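Local coordinates for DNA ligase D 3'-phosphoesterase domain-containing protein (Methanocella paludicola, PDB 5DMP), which probably removes 3'-terminal phosphates and ribonucleotides from DNA ends during archaeal non-homologous end joining, at residues Ile5-Lys10 with Gly26-Trp31; Leu20-Gly25 with Gly104-Phe109; Ile122-Ile127 with Gly131-Lys136. One frame throughout, in Å; residues are numbered along the deposited sequence.

Overall arrangement
From the N terminus, strand 5-12 runs into strand 16-24 and then strand 27-33, and contact 1 closes this short meander by bringing its outer strands together over the middle one. Contact 2 starts from that middle strand, 20-25, and reaches far along the chain to 104-109, so the two contacts cross; their centres lie about 9 Å apart, and Gln9 of contact 1 meets Arg21 of contact 2. Contact 3 follows in series, closing the hairpin of strands 118-123 and 132-136. It adjoins contact 2 through the pairing of Gly104 with Arg123, and Trp132 also meets Trp31 of contact 1. All three belong to one antiparallel sheet.

Contact 1 of 3, residues Ile5-Lys10 with Gly26-Trp31; sequences IYVIQK and GVLKSW
The outer strands of the antiparallel meander near the N terminus of the chain, 5-12 and 27-33, meet here across the middle strand 16-24. Because that strand lies between them, no backbone hydrogen bond joins Ile5-Lys10 to Gly26-Trp31, and the nearest CA atoms, those of Ile5 and Leu28, are 7.9 Å apart. Leu28 bridges the gap with both branches of its isobutyl group. Its CD2 meets Ile5 CG2 at 4.2 Å, while its CD1 lies 4.5 Å from Val7 CG1. The Ile5 methyl stands anti to the backbone N (CG1 takes chi1 -76°) and comes in obliquely to the leucine. Next to this apolar patch the chain turns polar: Ser30 OG donates to Leu28 O at 3.0 Å, from above the carbonyl plane. Ile55 and Ala58 pack on Ile5 from the loop after strand 45-53. The contact is thus a small, buried and purely dispersive one, with its side chains on the same side of the sheet as Arg21 of the oxido(dioxo)vanadium pocket; its methyl groups offer no directional bond, and the pairing of each outer strand with 16-24 sets their spacing.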
loop_
_atom_site.group_PDB
_atom_site.type_symbol
_atom_site.label_atom_id
_atom_site.label_comp_id
_atom_site.label_asym_id
_atom_site.label_seq_id
_atom_site.Cartn_x
_atom_site.Cartn_y
_atom_site.Cartn_z
ATOM N N ILE A 5 -0.005 10.772 4.302
ATOM C CA ILE A 5 0.705 10.068 3.254
ATOM C C ILE A 5 0.142 8.667 3.016
ATOM O O ILE A 5 -0.161 7.932 3.964
ATOM C CB ILE A 5 2.192 9.950 3.669
ATOM C CG1 ILE A 5 2.872 11.287 3.477
ATOM C CG2 ILE A 5 3.014 8.916 2.857
ATOM C CD1 ILE A 5 4.084 11.292 4.386
ATOM N N TYR A 6 0.078 8.303 1.728
ATOM C CA TYR A 6 -0.077 6.895 1.230
ATOM C C TYR A 6 1.185 6.671 0.389
ATOM O O TYR A 6 1.628 7.576 -0.400
ATOM C CB TYR A 6 -1.372 6.854 0.373
ATOM C CG TYR A 6 -1.214 6.010 -0.849
ATOM C CD1 TYR A 6 -1.104 4.598 -0.714
ATOM C CD2 TYR A 6 -1.162 6.582 -2.119
ATOM C CE1 TYR A 6 -0.905 3.774 -1.837
ATOM C CE2 TYR A 6 -0.956 5.771 -3.278
ATOM C CZ TYR A 6 -0.846 4.376 -3.129
ATOM O OH TYR A 6 -0.669 3.592 -4.266
ATOM N N VAL A 7 1.816 5.514 0.559
ATOM C CA VAL A 7 2.953 5.150 -0.302
ATOM C C VAL A 7 2.945 3.634 -0.512
ATOM O O VAL A 7 2.513 2.868 0.374
ATOM C CB VAL A 7 4.295 5.608 0.378
ATOM C CG1 VAL A 7 4.443 5.016 1.799
ATOM C CG2 VAL A 7 5.520 5.308 -0.542
ATOM N N ILE A 8 3.423 3.198 -1.672
ATOM C CA ILE A 8 3.745 1.808 -1.882
ATOM C C ILE A 8 5.192 1.781 -2.349
ATOM O O ILE A 8 5.574 2.473 -3.349
ATOM C CB ILE A 8 2.861 1.169 -3.013
ATOM C CG1 ILE A 8 1.386 1.042 -2.471
ATOM C CG2 ILE A 8 3.482 -0.208 -3.383
ATOM C CD1 ILE A 8 0.310 0.488 -3.466
ATOM N N GLN A 9 5.981 0.957 -1.679
ATOM C CA GLN A 9 7.353 0.730 -2.159
ATOM C C GLN A 9 7.395 -0.665 -2.764
ATOM O O GLN A 9 6.822 -1.608 -2.203
ATOM C CB GLN A 9 8.330 0.874 -1.023
ATOM C CG GLN A 9 8.646 2.378 -0.780
ATOM C CD GLN A 9 8.986 2.724 0.639
ATOM O OE1 GLN A 9 8.322 2.316 1.609
ATOM N NE2 GLN A 9 10.020 3.581 0.789
ATOM N N LYS A 10 8.037 -0.772 -3.923
ATOM C CA LYS A 10 8.245 -2.095 -4.555
ATOM C C LYS A 10 9.606 -2.549 -4.046
ATOM O O LYS A 10 10.617 -1.783 -4.055
ATOM C CB LYS A 10 8.174 -1.974 -6.098
ATOM C CG LYS A 10 8.316 -3.341 -6.805
ATOM C CD LYS A 10 8.159 -3.121 -8.323
ATOM C CE LYS A 10 8.323 -4.460 -9.100
ATOM N NZ LYS A 10 8.227 -4.121 -10.555
ATOM N N GLY A 26 1.013 9.450 13.782
ATOM C CA GLY A 26 2.378 9.908 13.645
ATOM C C GLY A 26 3.363 8.942 13.018
ATOM O O GLY A 26 4.525 9.196 13.057
ATOM N N VAL A 27 2.929 7.819 12.457
ATOM C CA VAL A 27 3.894 6.869 11.850
ATOM C C VAL A 27 3.267 6.364 10.525
ATOM O O VAL A 27 2.135 6.703 10.255
ATOM C CB VAL A 27 4.167 5.635 12.730
ATOM C CG1 VAL A 27 4.872 6.052 14.053
ATOM C CG2 VAL A 27 2.913 4.819 12.990
ATOM N N LEU A 28 3.982 5.508 9.806
ATOM C CA LEU A 28 3.415 4.870 8.614
ATOM C C LEU A 28 3.074 3.429 9.027
ATOM O O LEU A 28 3.966 2.594 9.226
ATOM C CB LEU A 28 4.522 4.839 7.515
ATOM C CG LEU A 28 4.914 6.240 7.017
ATOM C CD1 LEU A 28 5.956 6.138 5.872
ATOM C CD2 LEU A 28 3.764 7.111 6.533
ATOM N N LYS A 29 1.778 3.114 9.172
ATOM C CA LYS A 29 1.348 1.742 9.387
ATOM C C LYS A 29 1.554 0.957 8.083
ATOM O O LYS A 29 1.218 1.487 7.020
ATOM C CB LYS A 29 -0.190 1.729 9.736
ATOM C CG LYS A 29 -0.657 2.585 10.920
ATOM C CD LYS A 29 0.042 2.174 12.228
ATOM C CE LYS A 29 -0.243 0.742 12.587
ATOM N NZ LYS A 29 0.351 0.558 13.963
ATOM N N SER A 30 2.107 -0.257 8.158
ATOM C CA SER A 30 2.711 -0.868 6.988
ATOM C C SER A 30 2.174 -2.295 6.841
ATOM O O SER A 30 1.968 -2.989 7.830
ATOM C CB SER A 30 4.225 -0.914 7.145
ATOM O OG SER A 30 4.691 0.460 7.193
ATOM N N TRP A 31 2.096 -2.750 5.604
ATOM C CA TRP A 31 1.750 -4.133 5.294
ATOM C C TRP A 31 2.609 -4.580 4.135
ATOM O O TRP A 31 2.857 -3.797 3.178
ATOM C CB TRP A 31 0.291 -4.215 4.823
ATOM C CG TRP A 31 -0.807 -3.946 5.836
ATOM C CD1 TRP A 31 -1.570 -4.922 6.510
ATOM C CD2 TRP A 31 -1.333 -2.677 6.253
ATOM N NE1 TRP A 31 -2.504 -4.287 7.316
ATOM C CE2 TRP A 31 -2.384 -2.929 7.189
ATOM C CE3 TRP A 31 -1.029 -1.325 5.940
ATOM C CZ2 TRP A 31 -3.136 -1.881 7.796
ATOM C CZ3 TRP A 31 -1.715 -0.314 6.552
ATOM C CH2 TRP A 31 -2.760 -0.588 7.522
#

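Contact 2 of 3, residues Leu20-Gly25 with Gly104-Phe109; sequences LRLEMG and GKIEVF. With VN4 (oxido(dioxo)vanadium), chain J.
Strands 16-24 and 105-111 face each other without pairing, their nearest CA atoms, of Leu22 and Val108, being 9.9 Å apart and no hydrogen bond spanning the gap. Side chains fill it instead. Ile106 points at the opposite strand and offers a different branch to each of two partners: its CG2 lies 4.4 Å from Leu22 CD1, and its CD1, at the far end of the longer branch, lies 4.3 Å from Met24 CE. The methionine bends to get there, with chi3 at 103° turning the terminal methyl toward the isoleucine. Val108 also points inward but stands slightly farther off. Trp31 and Tyr101 pack against Ile106, and Ile97 of helix 97-103 against Met24, so the contact is buried and wholly apolar. Arg21 alternates to the other side of its strand. Its chain, extended from CG to NE, brings the guanidinium edge-on to the bound oxido(dioxo)vanadium, with NH2 3.6 Å from VN4 O3 and the oxygen near the guanidinium plane. Gln9 OE1 and Ser30 OG take up NE and NH1, which would fix the rotation of the group; His53 and Tyr57 bond the same ligand. Strand 16-24 therefore shows the alternation of a beta strand with one side on the core and the other on a ligand pocket, Arg21 being turned to the latter, consistent with a phosphoesterase site.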
loop_
_atom_site.group_PDB
_atom_site.type_symbol
_atom_site.label_atom_id
_atom_site.label_comp_id
_atom_site.label_asym_id
_atom_site.label_seq_id
_atom_site.Cartn_x
_atom_site.Cartn_y
_atom_site.Cartn_z
ATOM N N LEU A 20 2.820 -1.633 1.379
ATOM C CA LEU A 20 1.854 -0.553 1.407
ATOM C C LEU A 20 1.920 0.181 2.765
ATOM O O LEU A 20 1.955 -0.485 3.804
ATOM C CB LEU A 20 0.410 -1.149 1.322
ATOM C CG LEU A 20 -0.717 -0.199 1.659
ATOM C CD1 LEU A 20 -0.864 0.877 0.516
ATOM C CD2 LEU A 20 -1.996 -1.054 1.719
ATOM N N ARG A 21 1.873 1.522 2.756
ATOM C CA ARG A 21 1.904 2.211 4.091
ATOM C C ARG A 21 0.953 3.364 4.104
ATOM O O ARG A 21 0.733 4.074 3.093
ATOM C CB ARG A 21 3.372 2.743 4.391
ATOM C CG ARG A 21 4.461 1.855 3.896
ATOM C CD ARG A 21 5.868 2.434 4.417
ATOM N NE ARG A 21 6.924 1.664 3.808
ATOM C CZ ARG A 21 7.395 0.495 4.222
ATOM N NH1 ARG A 21 6.915 -0.115 5.321
ATOM N NH2 ARG A 21 8.328 -0.084 3.553
ATOM N N LEU A 22 0.314 3.560 5.240
ATOM C CA LEU A 22 -0.592 4.656 5.349
ATOM C C LEU A 22 -0.245 5.424 6.652
ATOM O O LEU A 22 -0.151 4.797 7.742
ATOM C CB LEU A 22 -2.061 4.156 5.540
ATOM C CG LEU A 22 -2.619 3.344 4.345
ATOM C CD1 LEU A 22 -3.964 2.746 4.791
ATOM C CD2 LEU A 22 -2.794 4.284 3.138
ATOM N N GLU A 23 -0.192 6.735 6.543
ATOM C CA GLU A 23 0.128 7.566 7.751
ATOM C C GLU A 23 -1.032 7.629 8.714
ATOM O O GLU A 23 -2.146 8.070 8.332
ATOM C CB GLU A 23 0.458 8.934 7.278
ATOM C CG GLU A 23 0.797 9.867 8.468
ATOM C CD GLU A 23 1.103 11.294 8.051
ATOM O OE1 GLU A 23 1.222 11.623 6.838
ATOM O OE2 GLU A 23 1.288 12.103 8.981
ATOM N N MET A 24 -0.788 7.215 9.961
ATOM C CA MET A 24 -1.720 7.532 11.055
ATOM C C MET A 24 -1.009 7.520 12.409
ATOM O O MET A 24 0.022 6.823 12.579
ATOM C CB MET A 24 -2.902 6.558 11.083
ATOM C CG MET A 24 -2.594 5.072 10.984
ATOM S SD MET A 24 -4.038 3.968 10.740
ATOM C CE MET A 24 -4.025 3.519 9.002
ATOM N N GLY A 25 -1.530 8.313 13.355
ATOM C CA GLY A 25 -0.936 8.374 14.705
ATOM C C GLY A 25 0.573 8.611 14.710
ATOM O O GLY A 25 1.315 8.009 15.509
ATOM N N GLY A 104 -10.150 -3.198 12.395
ATOM C CA GLY A 104 -9.789 -4.158 11.318
ATOM C C GLY A 104 -10.597 -3.936 10.030
ATOM O O GLY A 104 -10.781 -4.877 9.231
ATOM N N LYS A 105 -11.089 -2.702 9.831
ATOM C CA LYS A 105 -11.814 -2.368 8.603
ATOM C C LYS A 105 -11.479 -0.958 8.138
ATOM O O LYS A 105 -11.977 0.048 8.668
ATOM C CB LYS A 105 -13.350 -2.537 8.805
ATOM C CG LYS A 105 -14.191 -2.141 7.586
ATOM C CD LYS A 105 -15.642 -2.509 7.935
ATOM C CE LYS A 105 -16.618 -2.010 6.908
ATOM N NZ LYS A 105 -17.964 -2.437 7.393
ATOM N N ILE A 106 -10.601 -0.872 7.136
ATOM C CA ILE A 106 -10.167 0.434 6.675
ATOM C C ILE A 106 -10.698 0.587 5.240
ATOM O O ILE A 106 -10.500 -0.324 4.394
ATOM C CB ILE A 106 -8.597 0.470 6.634
ATOM C CG1 ILE A 106 -7.997 0.404 8.076
ATOM C CG2 ILE A 106 -8.081 1.700 5.864
ATOM C CD1 ILE A 106 -6.476 0.095 8.104
ATOM N N GLU A 107 -11.385 1.693 4.997
ATOM C CA GLU A 107 -11.835 2.042 3.608
ATOM C C GLU A 107 -11.364 3.422 3.279
ATOM O O GLU A 107 -11.764 4.388 3.958
ATOM C CB GLU A 107 -13.374 1.966 3.519
ATOM C CG GLU A 107 -13.811 0.544 3.894
ATOM C CD GLU A 107 -15.328 0.341 4.017
ATOM O OE1 GLU A 107 -16.052 1.315 4.319
ATOM O OE2 GLU A 107 -15.798 -0.806 3.757
ATOM N N VAL A 108 -10.505 3.540 2.238
ATOM C CA VAL A 108 -9.868 4.824 1.948
ATOM C C VAL A 108 -9.925 5.113 0.437
ATOM O O VAL A 108 -10.032 4.159 -0.404
ATOM C CB VAL A 108 -8.375 4.791 2.379
ATOM C CG1 VAL A 108 -8.301 4.893 3.943
ATOM C CG2 VAL A 108 -7.592 3.548 1.848
ATOM N N PHE A 109 -9.854 6.390 0.102
ATOM C CA PHE A 109 -9.731 6.771 -1.274
ATOM C C PHE A 109 -8.239 7.109 -1.466
ATOM O O PHE A 109 -7.748 8.076 -0.863
ATOM C CB PHE A 109 -10.558 8.007 -1.569
ATOM C CG PHE A 109 -10.650 8.276 -3.059
ATOM C CD1 PHE A 109 -9.585 8.943 -3.717
ATOM C CD2 PHE A 109 -11.753 7.796 -3.812
ATOM C CE1 PHE A 109 -9.623 9.160 -5.112
ATOM C CE2 PHE A 109 -11.816 8.049 -5.187
ATOM C CZ PHE A 109 -10.739 8.676 -5.844
HETATM V V VN4 J . 11.086 -2.083 4.781
HETATM O O1 VN4 J . 12.117 -1.432 6.262
HETATM O O2 VN4 J . 11.930 -1.462 3.157
HETATM O O3 VN4 J . 9.531 -3.139 5.042
#

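Contact 3 of 3, residues Ile122-Ile127 with Gly131-Lys136; sequences IRTGGI and GWLFFK
Gly131 O is gripped twice by Thr124, whose backbone N and OG1 each donate to it at 3.1 Å. The amide comes in the carbonyl plane, whereas the hydroxyl approaches from above it, 46° out. With chi1 at 88°, OG1 sits between the backbone N and the carbonyl carbon of its own residue, where it also accepts the Ile127 N-H in an ST motif. Gly131 N returns a bond to Ile127 O. Farther along, Ile122 and Leu133 form a hydrogen-bonded pair, with Ile122 N to Leu133 O and Leu133 N to Ile122 O both 2.8 Å. Between this pair and the Thr124 bonds lies Arg123 with Trp132, a non-hydrogen-bonded pair joined by side chains: Arg123 CB stands over the face of the indole, 3.7 Å from the centroid of its six-membered ring. The guanidinium is turned steeply to that ring, its plane 81° away, and NH2 goes on to bond Asp102 O. Trp31 meets Trp132 edge-to-face. With an alanine in place of Trp132, Arg123 would probably lose the surface beneath its aliphatic chain, and Trp31 its aromatic partner. Leu133 faces the other way: its CG meets Thr124 CG2 at 3.9 Å, and its CD2 meets Ile127 CD1 about as closely, the side chains crossing near a right angle. Ile122 CG1 lies 3.8 Å from Phe135 CE2, and Leu46 of the adjoining strand packs on both Ile127 and Leu133. Gly131 suits its place because a side chain there would run into Ile127 CG2. The whole is a beta hairpin, its loop held by the threonine and its two strands built into the antiparallel sheet.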
loop_
_atom_site.group_PDB
_atom_site.type_symbol
_atom_site.label_atom_id
_atom_site.label_comp_id
_atom_site.label_asym_id
_atom_site.label_seq_id
_atom_site.Cartn_x
_atom_site.Cartn_y
_atom_site.Cartn_z
ATOM N N ILE A 122 -8.963 -5.250 5.148
ATOM C CA ILE A 122 -9.890 -5.917 6.118
ATOM C C ILE A 122 -9.103 -6.908 6.943
ATOM O O ILE A 122 -8.507 -7.842 6.363
ATOM C CB ILE A 122 -11.011 -6.714 5.350
ATOM C CG1 ILE A 122 -11.828 -5.728 4.469
ATOM C CG2 ILE A 122 -11.966 -7.449 6.368
ATOM C CD1 ILE A 122 -12.508 -4.630 5.273
ATOM N N ARG A 123 -9.150 -6.784 8.299
ATOM C CA ARG A 123 -8.310 -7.688 9.102
ATOM C C ARG A 123 -8.971 -9.077 9.170
ATOM O O ARG A 123 -10.194 -9.165 9.200
ATOM C CB ARG A 123 -8.091 -7.157 10.503
ATOM C CG ARG A 123 -7.189 -8.101 11.265
ATOM C CD ARG A 123 -6.738 -7.426 12.534
ATOM N NE ARG A 123 -7.902 -7.088 13.310
ATOM C CZ ARG A 123 -8.039 -5.923 13.935
ATOM N NH1 ARG A 123 -7.094 -4.978 13.821
ATOM N NH2 ARG A 123 -9.142 -5.694 14.634
ATOM N N THR A 124 -8.173 -10.149 9.116
ATOM C CA THR A 124 -8.717 -11.507 9.271
ATOM C C THR A 124 -8.228 -12.155 10.606
ATOM O O THR A 124 -7.225 -11.731 11.167
ATOM C CB THR A 124 -8.349 -12.431 8.106
ATOM O OG1 THR A 124 -7.089 -13.068 8.356
ATOM C CG2 THR A 124 -8.313 -11.683 6.747
ATOM N N GLY A 125 -8.909 -13.191 11.093
ATOM C CA GLY A 125 -8.496 -13.824 12.364
ATOM C C GLY A 125 -7.551 -15.005 12.159
ATOM O O GLY A 125 -6.797 -15.409 13.081
ATOM N N GLY A 126 -7.588 -15.550 10.940
ATOM C CA GLY A 126 -6.997 -16.854 10.662
ATOM C C GLY A 126 -6.202 -17.021 9.375
ATOM O O GLY A 126 -5.834 -18.160 9.050
ATOM N N ILE A 127 -5.942 -15.924 8.637
ATOM C CA ILE A 127 -4.973 -16.012 7.546
ATOM C C ILE A 127 -3.576 -15.908 8.165
ATOM O O ILE A 127 -3.353 -15.088 9.129
ATOM C CB ILE A 127 -5.232 -14.972 6.440
ATOM C CG1 ILE A 127 -6.428 -15.436 5.570
ATOM C CG2 ILE A 127 -4.003 -14.766 5.555
ATOM C CD1 ILE A 127 -6.785 -14.408 4.516
ATOM N N GLY A 131 -2.671 -12.031 8.400
ATOM C CA GLY A 131 -3.197 -11.477 7.185
ATOM C C GLY A 131 -4.360 -10.498 7.286
ATOM O O GLY A 131 -5.275 -10.595 8.127
ATOM N N TRP A 132 -4.323 -9.527 6.386
ATOM C CA TRP A 132 -5.486 -8.700 6.085
ATOM C C TRP A 132 -5.715 -8.934 4.620
ATOM O O TRP A 132 -4.857 -9.434 3.928
ATOM C CB TRP A 132 -5.127 -7.218 6.258
ATOM C CG TRP A 132 -4.885 -6.728 7.670
ATOM C CD1 TRP A 132 -4.035 -7.244 8.589
ATOM C CD2 TRP A 132 -5.487 -5.580 8.258
ATOM N NE1 TRP A 132 -4.106 -6.504 9.772
ATOM C CE2 TRP A 132 -4.961 -5.450 9.580
ATOM C CE3 TRP A 132 -6.450 -4.658 7.799
ATOM C CZ2 TRP A 132 -5.347 -4.410 10.450
ATOM C CZ3 TRP A 132 -6.867 -3.603 8.654
ATOM C CH2 TRP A 132 -6.317 -3.494 9.986
ATOM N N LEU A 133 -6.919 -8.593 4.167
ATOM C CA LEU A 133 -7.260 -8.694 2.749
ATOM C C LEU A 133 -7.148 -7.226 2.256
ATOM O O LEU A 133 -7.596 -6.323 2.949
ATOM C CB LEU A 133 -8.737 -9.056 2.626
ATOM C CG LEU A 133 -9.125 -10.445 3.182
ATOM C CD1 LEU A 133 -10.631 -10.608 2.982
ATOM C CD2 LEU A 133 -8.265 -11.454 2.437
ATOM N N PHE A 134 -6.576 -7.023 1.065
ATOM C CA PHE A 134 -6.436 -5.695 0.506
ATOM C C PHE A 134 -7.113 -5.760 -0.882
ATOM O O PHE A 134 -6.718 -6.581 -1.719
ATOM C CB PHE A 134 -4.930 -5.402 0.324
ATOM C CG PHE A 134 -4.599 -4.136 -0.450
ATOM C CD1 PHE A 134 -5.226 -2.918 -0.177
ATOM C CD2 PHE A 134 -3.557 -4.160 -1.380
ATOM C CE1 PHE A 134 -4.866 -1.748 -0.857
ATOM C CE2 PHE A 134 -3.174 -3.010 -2.060
ATOM C CZ PHE A 134 -3.838 -1.783 -1.808
ATOM N N PHE A 135 -8.109 -4.933 -1.108
ATOM C CA PHE A 135 -8.746 -5.008 -2.451
ATOM C C PHE A 135 -9.311 -3.661 -2.893
ATOM O O PHE A 135 -9.730 -2.818 -2.094
ATOM C CB PHE A 135 -9.831 -6.172 -2.500
ATOM C CG PHE A 135 -10.842 -6.065 -1.446
ATOM C CD1 PHE A 135 -12.032 -5.328 -1.664
ATOM C CD2 PHE A 135 -10.645 -6.696 -0.183
ATOM C CE1 PHE A 135 -13.009 -5.226 -0.665
ATOM C CE2 PHE A 135 -11.624 -6.584 0.808
ATOM C CZ PHE A 135 -12.797 -5.858 0.589
ATOM N N LYS A 136 -9.358 -3.522 -4.219
ATOM C CA LYS A 136 -10.119 -2.414 -4.821
ATOM C C LYS A 136 -11.580 -2.550 -4.439
ATOM O O LYS A 136 -12.168 -3.648 -4.495
ATOM C CB LYS A 136 -9.946 -2.485 -6.345
ATOM C CG LYS A 136 -10.824 -1.448 -7.153
ATOM C CD LYS A 136 -10.244 -0.000 -7.040
ATOM C CE LYS A 136 -11.355 1.032 -7.419
ATOM N NZ LYS A 136 -12.444 1.204 -6.384
#